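Local coordinates for putative S-adenosylmethionine-dependent methyltransferase (PDB 1WYZ), which probably transfers methyl groups from S-adenosylmethionine, as a member of an RsmI-like methyltransferase family, at residues A[149-154]-A[171-176]; A[139-144]-A[156-161]. One frame throughout, in Å; residues are numbered along the deposited sequence.

Contact 1. Residues A[149-154]-A[171-176]; sequences GERAKK and FIETPY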
loop_
_atom_site.group_PDB
_atom_site.type_symbol
_atom_site.label_atom_id
_atom_site.label_comp_id
_atom_site.label_asym_id
_atom_site.label_seq_id
_atom_site.Cartn_x
_atom_site.Cartn_y
_atom_site.Cartn_z
ATOM N N GLY A 149 -20.910 -19.561 -7.586
ATOM C CA GLY A 149 -20.234 -20.838 -7.763
ATOM C C GLY A 149 -18.798 -20.659 -8.209
ATOM O O GLY A 149 -17.908 -21.419 -7.826
ATOM N N GLU A 150 -18.578 -19.659 -9.049
ATOM C CA GLU A 150 -17.238 -19.354 -9.508
ATOM C C GLU A 150 -16.711 -18.441 -8.400
ATOM O O GLU A 150 -15.518 -18.420 -8.091
ATOM C CB GLU A 150 -17.284 -18.607 -10.845
ATOM C CG GLU A 150 -15.939 -18.522 -11.558
ATOM C CD GLU A 150 -15.550 -19.818 -12.258
ATOM O OE1 GLU A 150 -15.542 -20.884 -11.601
ATOM O OE2 GLU A 150 -15.244 -19.763 -13.471
ATOM N N ARG A 151 -17.636 -17.704 -7.791
ATOM C CA ARG A 151 -17.310 -16.791 -6.705
ATOM C C ARG A 151 -17.096 -17.576 -5.419
ATOM O O ARG A 151 -16.322 -17.177 -4.551
ATOM C CB ARG A 151 -18.432 -15.766 -6.526
ATOM C CG ARG A 151 -18.089 -14.664 -5.551
ATOM C CD ARG A 151 -18.733 -13.365 -5.958
ATOM N NE ARG A 151 -19.725 -12.931 -4.986
ATOM C CZ ARG A 151 -20.354 -11.763 -5.037
ATOM N NH1 ARG A 151 -20.098 -10.907 -6.022
ATOM N NH2 ARG A 151 -21.222 -11.441 -4.090
ATOM N N ALA A 152 -17.792 -18.700 -5.300
ATOM C CA ALA A 152 -17.654 -19.550 -4.131
ATOM C C ALA A 152 -16.321 -20.276 -4.246
ATOM O O ALA A 152 -15.641 -20.501 -3.251
ATOM C CB ALA A 152 -18.794 -20.545 -4.077
ATOM N N LYS A 153 -15.955 -20.643 -5.471
ATOM C CA LYS A 153 -14.695 -21.331 -5.703
ATOM C C LYS A 153 -13.571 -20.414 -5.262
ATOM O O LYS A 153 -12.686 -20.813 -4.509
ATOM C CB LYS A 153 -14.506 -21.667 -7.188
ATOM C CG LYS A 153 -15.238 -22.916 -7.674
ATOM C CD LYS A 153 -14.710 -23.373 -9.035
ATOM C CE LYS A 153 -13.252 -23.831 -8.957
ATOM N NZ LYS A 153 -13.087 -25.106 -8.201
ATOM N N LYS A 154 -13.629 -19.174 -5.734
ATOM C CA LYS A 154 -12.614 -18.181 -5.421
ATOM C C LYS A 154 -12.480 -17.951 -3.916
ATOM O O LYS A 154 -11.385 -18.090 -3.368
ATOM C CB LYS A 154 -12.926 -16.865 -6.150
ATOM C CG LYS A 154 -11.775 -15.873 -6.206
ATOM C CD LYS A 154 -10.534 -16.515 -6.794
ATOM C CE LYS A 154 -9.526 -15.460 -7.198
ATOM N NZ LYS A 154 -9.243 -14.561 -6.053
ATOM N N PHE A 171 -9.850 -8.256 -1.308
ATOM C CA PHE A 171 -10.615 -8.078 -2.536
ATOM C C PHE A 171 -11.673 -6.986 -2.354
ATOM O O PHE A 171 -12.124 -6.727 -1.233
ATOM C CB PHE A 171 -11.249 -9.408 -2.973
ATOM C CG PHE A 171 -12.060 -10.100 -1.903
ATOM C CD1 PHE A 171 -13.425 -9.825 -1.747
ATOM C CD2 PHE A 171 -11.473 -11.058 -1.076
ATOM C CE1 PHE A 171 -14.199 -10.495 -0.791
ATOM C CE2 PHE A 171 -12.244 -11.741 -0.107
ATOM C CZ PHE A 171 -13.611 -11.451 0.028
ATOM N N ILE A 172 -12.052 -6.331 -3.447
ATOM C CA ILE A 172 -13.039 -5.260 -3.384
ATOM C C ILE A 172 -14.307 -5.598 -4.154
ATOM O O ILE A 172 -14.340 -6.572 -4.921
ATOM C CB ILE A 172 -12.468 -3.946 -3.935
ATOM C CG1 ILE A 172 -12.155 -4.103 -5.426
ATOM C CG2 ILE A 172 -11.214 -3.558 -3.156
ATOM C CD1 ILE A 172 -11.876 -2.796 -6.167
ATOM N N GLU A 173 -15.344 -4.790 -3.943
ATOM C CA GLU A 173 -16.639 -5.000 -4.587
ATOM C C GLU A 173 -17.345 -3.719 -4.993
ATOM O O GLU A 173 -17.227 -2.691 -4.323
ATOM C CB GLU A 173 -17.564 -5.791 -3.664
ATOM C CG GLU A 173 -17.830 -7.208 -4.142
ATOM C CD GLU A 173 -18.615 -7.259 -5.446
ATOM O OE1 GLU A 173 -18.300 -6.490 -6.382
ATOM O OE2 GLU A 173 -19.545 -8.088 -5.535
ATOM N N THR A 174 -18.092 -3.791 -6.092
ATOM C CA THR A 174 -18.832 -2.635 -6.584
ATOM C C THR A 174 -19.887 -2.256 -5.538
ATOM O O THR A 174 -20.527 -3.125 -4.944
ATOM C CB THR A 174 -19.501 -2.938 -7.951
ATOM O OG1 THR A 174 -19.976 -1.720 -8.532
ATOM C CG2 THR A 174 -20.666 -3.895 -7.782
ATOM N N PRO A 175 -20.081 -0.948 -5.314
ATOM C CA PRO A 175 -21.046 -0.443 -4.334
ATOM C C PRO A 175 -22.349 -1.223 -4.143
ATOM O O PRO A 175 -22.660 -1.643 -3.025
ATOM C CB PRO A 175 -21.258 1.017 -4.771
ATOM C CG PRO A 175 -20.840 1.028 -6.219
ATOM C CD PRO A 175 -19.634 0.138 -6.200
ATOM N N TYR A 176 -23.104 -1.442 -5.210
ATOM C CA TYR A 176 -24.367 -2.162 -5.076
ATOM C C TYR A 176 -24.226 -3.615 -4.605
ATOM O O TYR A 176 -24.992 -4.071 -3.753
ATOM C CB TYR A 176 -25.130 -2.120 -6.402
ATOM C CG TYR A 176 -26.573 -1.688 -6.259
ATOM C CD1 TYR A 176 -26.910 -0.514 -5.580
ATOM C CD2 TYR A 176 -27.604 -2.442 -6.813
ATOM C CE1 TYR A 176 -28.246 -0.103 -5.460
ATOM C CE2 TYR A 176 -28.941 -2.038 -6.699
ATOM C CZ TYR A 176 -29.252 -0.870 -6.021
ATOM O OH TYR A 176 -30.567 -0.471 -5.904
#

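Contact 2. Residues A[139-144]-A[156-161]; sequences AFHGYL and KTLEQR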
loop_
_atom_site.group_PDB
_atom_site.type_symbol
_atom_site.label_atom_id
_atom_site.label_comp_id
_atom_site.label_asym_id
_atom_site.label_seq_id
_atom_site.Cartn_x
_atom_site.Cartn_y
_atom_site.Cartn_z
ATOM N N ALA A 139 -2.384 -10.386 0.073
ATOM C CA ALA A 139 -2.577 -10.400 -1.374
ATOM C C ALA A 139 -3.881 -9.714 -1.811
ATOM O O ALA A 139 -4.958 -9.993 -1.268
ATOM C CB ALA A 139 -2.569 -11.838 -1.858
ATOM N N PHE A 140 -3.784 -8.823 -2.791
ATOM C CA PHE A 140 -4.950 -8.108 -3.301
ATOM C C PHE A 140 -5.409 -8.749 -4.617
ATOM O O PHE A 140 -4.610 -8.905 -5.551
ATOM C CB PHE A 140 -4.592 -6.637 -3.550
ATOM C CG PHE A 140 -5.729 -5.819 -4.111
ATOM C CD1 PHE A 140 -6.872 -5.585 -3.353
ATOM C CD2 PHE A 140 -5.663 -5.298 -5.400
ATOM C CE1 PHE A 140 -7.943 -4.846 -3.866
ATOM C CE2 PHE A 140 -6.732 -4.552 -5.930
ATOM C CZ PHE A 140 -7.871 -4.331 -5.153
ATOM N N HIS A 141 -6.687 -9.101 -4.702
ATOM C CA HIS A 141 -7.216 -9.730 -5.907
ATOM C C HIS A 141 -8.182 -8.840 -6.693
ATOM O O HIS A 141 -8.723 -9.264 -7.708
ATOM C CB HIS A 141 -7.906 -11.044 -5.532
ATOM C CG HIS A 141 -7.030 -11.996 -4.778
ATOM N ND1 HIS A 141 -6.217 -12.919 -5.404
ATOM C CD2 HIS A 141 -6.834 -12.165 -3.450
ATOM C CE1 HIS A 141 -5.561 -13.615 -4.494
ATOM N NE2 HIS A 141 -5.918 -13.177 -3.299
ATOM N N GLY A 142 -8.394 -7.609 -6.231
ATOM C CA GLY A 142 -9.303 -6.705 -6.925
ATOM C C GLY A 142 -10.749 -7.176 -6.864
ATOM O O GLY A 142 -11.309 -7.311 -5.770
ATOM N N TYR A 143 -11.365 -7.428 -8.018
ATOM C CA TYR A 143 -12.755 -7.903 -8.040
ATOM C C TYR A 143 -12.774 -9.407 -8.229
ATOM O O TYR A 143 -11.936 -9.942 -8.942
ATOM C CB TYR A 143 -13.537 -7.237 -9.172
ATOM C CG TYR A 143 -13.799 -5.775 -8.939
ATOM C CD1 TYR A 143 -14.922 -5.352 -8.225
ATOM C CD2 TYR A 143 -12.911 -4.808 -9.400
ATOM C CE1 TYR A 143 -15.149 -3.991 -7.970
ATOM C CE2 TYR A 143 -13.124 -3.444 -9.150
ATOM C CZ TYR A 143 -14.241 -3.042 -8.432
ATOM O OH TYR A 143 -14.416 -1.705 -8.137
ATOM N N LEU A 144 -13.724 -10.086 -7.592
ATOM C CA LEU A 144 -13.841 -11.537 -7.691
ATOM C C LEU A 144 -14.852 -11.938 -8.757
ATOM O O LEU A 144 -15.647 -11.110 -9.202
ATOM C CB LEU A 144 -14.282 -12.110 -6.346
ATOM C CG LEU A 144 -13.463 -11.644 -5.148
ATOM C CD1 LEU A 144 -13.819 -12.459 -3.904
ATOM C CD2 LEU A 144 -11.989 -11.797 -5.491
ATOM N N LYS A 156 -13.366 -19.773 -1.518
ATOM C CA LYS A 156 -12.896 -21.019 -0.926
ATOM C C LYS A 156 -11.378 -21.193 -1.079
ATOM O O LYS A 156 -10.708 -21.656 -0.155
ATOM C CB LYS A 156 -13.631 -22.190 -1.582
ATOM C CG LYS A 156 -13.836 -23.392 -0.683
ATOM C CD LYS A 156 -14.868 -23.117 0.402
ATOM C CE LYS A 156 -15.114 -24.366 1.255
ATOM N NZ LYS A 156 -16.010 -24.093 2.416
ATOM N N THR A 157 -10.846 -20.811 -2.242
ATOM C CA THR A 157 -9.416 -20.932 -2.523
ATOM C C THR A 157 -8.632 -19.879 -1.762
ATOM O O THR A 157 -7.568 -20.164 -1.210
ATOM C CB THR A 157 -9.108 -20.778 -4.036
ATOM O OG1 THR A 157 -9.920 -21.683 -4.792
ATOM C CG2 THR A 157 -7.650 -21.101 -4.316
ATOM N N LEU A 158 -9.147 -18.655 -1.742
ATOM C CA LEU A 158 -8.478 -17.583 -1.013
ATOM C C LEU A 158 -8.333 -18.046 0.426
ATOM O O LEU A 158 -7.233 -18.025 0.995
ATOM C CB LEU A 158 -9.315 -16.305 -1.055
ATOM C CG LEU A 158 -8.935 -15.177 -2.016
ATOM C CD1 LEU A 158 -8.364 -15.717 -3.315
ATOM C CD2 LEU A 158 -10.181 -14.347 -2.287
ATOM N N GLU A 159 -9.455 -18.496 0.991
ATOM C CA GLU A 159 -9.506 -18.970 2.372
ATOM C C GLU A 159 -8.487 -20.080 2.636
ATOM O O GLU A 159 -7.785 -20.057 3.649
ATOM C CB GLU A 159 -10.926 -19.441 2.714
ATOM C CG GLU A 159 -11.111 -19.848 4.174
ATOM C CD GLU A 159 -12.568 -20.116 4.552
ATOM O OE1 GLU A 159 -13.287 -20.765 3.757
ATOM O OE2 GLU A 159 -12.986 -19.691 5.655
ATOM N N GLN A 160 -8.388 -21.039 1.720
ATOM C CA GLN A 160 -7.433 -22.127 1.903
ATOM C C GLN A 160 -6.006 -21.563 1.936
ATOM O O GLN A 160 -5.185 -21.980 2.758
ATOM C CB GLN A 160 -7.596 -23.182 0.795
ATOM C CG GLN A 160 -8.853 -24.048 0.969
ATOM C CD GLN A 160 -9.164 -24.917 -0.244
ATOM O OE1 GLN A 160 -9.196 -24.428 -1.374
ATOM N NE2 GLN A 160 -9.407 -26.204 -0.013
ATOM N N ARG A 161 -5.725 -20.599 1.060
ATOM C CA ARG A 161 -4.404 -19.982 1.011
ATOM C C ARG A 161 -4.114 -19.251 2.321
ATOM O O ARG A 161 -2.963 -19.159 2.762
ATOM C CB ARG A 161 -4.311 -19.007 -0.171
ATOM C CG ARG A 161 -3.641 -19.597 -1.400
ATOM C CD ARG A 161 -3.608 -18.592 -2.535
ATOM N NE ARG A 161 -2.799 -19.033 -3.670
ATOM C CZ ARG A 161 -2.634 -18.317 -4.778
ATOM N NH1 ARG A 161 -3.222 -17.134 -4.899
ATOM N NH2 ARG A 161 -1.871 -18.773 -5.761
#

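Contact 1. Residues A[149-154]-A[171-176]
R151, in the first turn of helix 150-165, and E173 of segment 171-176 reach for each other from opposite directions and meet in a single salt bridge. NH1 of R151 lies 2.9 Å from OE2 of E173, but the hydrogen bond within this ion pair is weak: its N-H...O angle is only 122°, and the guanidinium and carboxylate planes stand perpendicular. The arginine leaves the helix with CG anti to the backbone N (chi1 -172°), and bends further along the chain carry NH1 to the carboxylate. Its other terminal nitrogen, NH2, forms a salt bridge with D184 of helix 178-188, which is the stronger partner of the guanidinium, E173 being a weaker second one. Helix and strand here are the second and third elements of a beta-alpha-beta unit, strand 138-143, helix 150-165 and strand 168-173. A separate hydrogen bond fixes the glutamate locally: the backbone N of T174 lies 2.7 Å from OE1 of E173, approaching from above the carboxylate plane. A glutamine in place of E173 would probably leave R151 NH1 without its charged mate, while the D184 bridge would stay.

Contact 2. Residues A[139-144]-A[156-161]
H141 and L158 bring together strand 138-143 and helix 150-165, the first two elements of a beta-alpha-beta unit. The chain runs extended through F140, takes a positive phi at G142 (67°) and leads on to L144, facing the helical turns of 156-161. Helical bonds run from Q160 N to K156 O and from R161 N to T157 O, and no hydrogen bond crosses to the strand. The backbone of H141 pairs with L170 of strand 168-173.

The principal side-chain contact is a CH-pi interaction. CD1 of L158 sits over one face of the H141 imidazole, 3.7 Å from the ring centroid and 19° off the ring normal. It is shifted toward the rim, where NE2 of H141 is 3.5 Å from CD1 of L158. With CG anti to the carbonyl carbon (chi1 -56°), the imidazole extends toward the helix as L158 slides past it in the opposite direction. CD2 of L158 stays beside the histidine and also reaches CD1 of L144, 4.4 Å away. NH1 of R161 lies near the ring plane, 4.2 Å from CE1 of H141, a loose edge contact.

The polar ends have other partners. NE2 of H141 bonds to OE1 of Q169, while NH2 of R161 forms a salt bridge with E165 of the second subunit. The imidazole thus offers a face to leucine while NE2 is satisfied by an amide; the guanidinium may somewhat disfavour a protonated histidine, although E165 of the second subunit would offset part of that charge.

In the fold
From the N terminus the chain first forms the parallel sheet domain, then enters the mixed sheet through strand 138-143. Contact 2 closes the first loop, when helix 150-165 returns its middle part to that strand. Contact 1 closes a longer loop, when strand 168-173 brings 171-176 back to the first turn of the helix. Their segments alternate along the chain, so the two closures cross rather than nest. With centres about 9 Å apart, they share one helix and reach adjacent parallel strands, directly joined by a probable hydrogen bond between I172 N and G142 O and by F171 packing on L144. Together they tie the helix to both strands of the crossover.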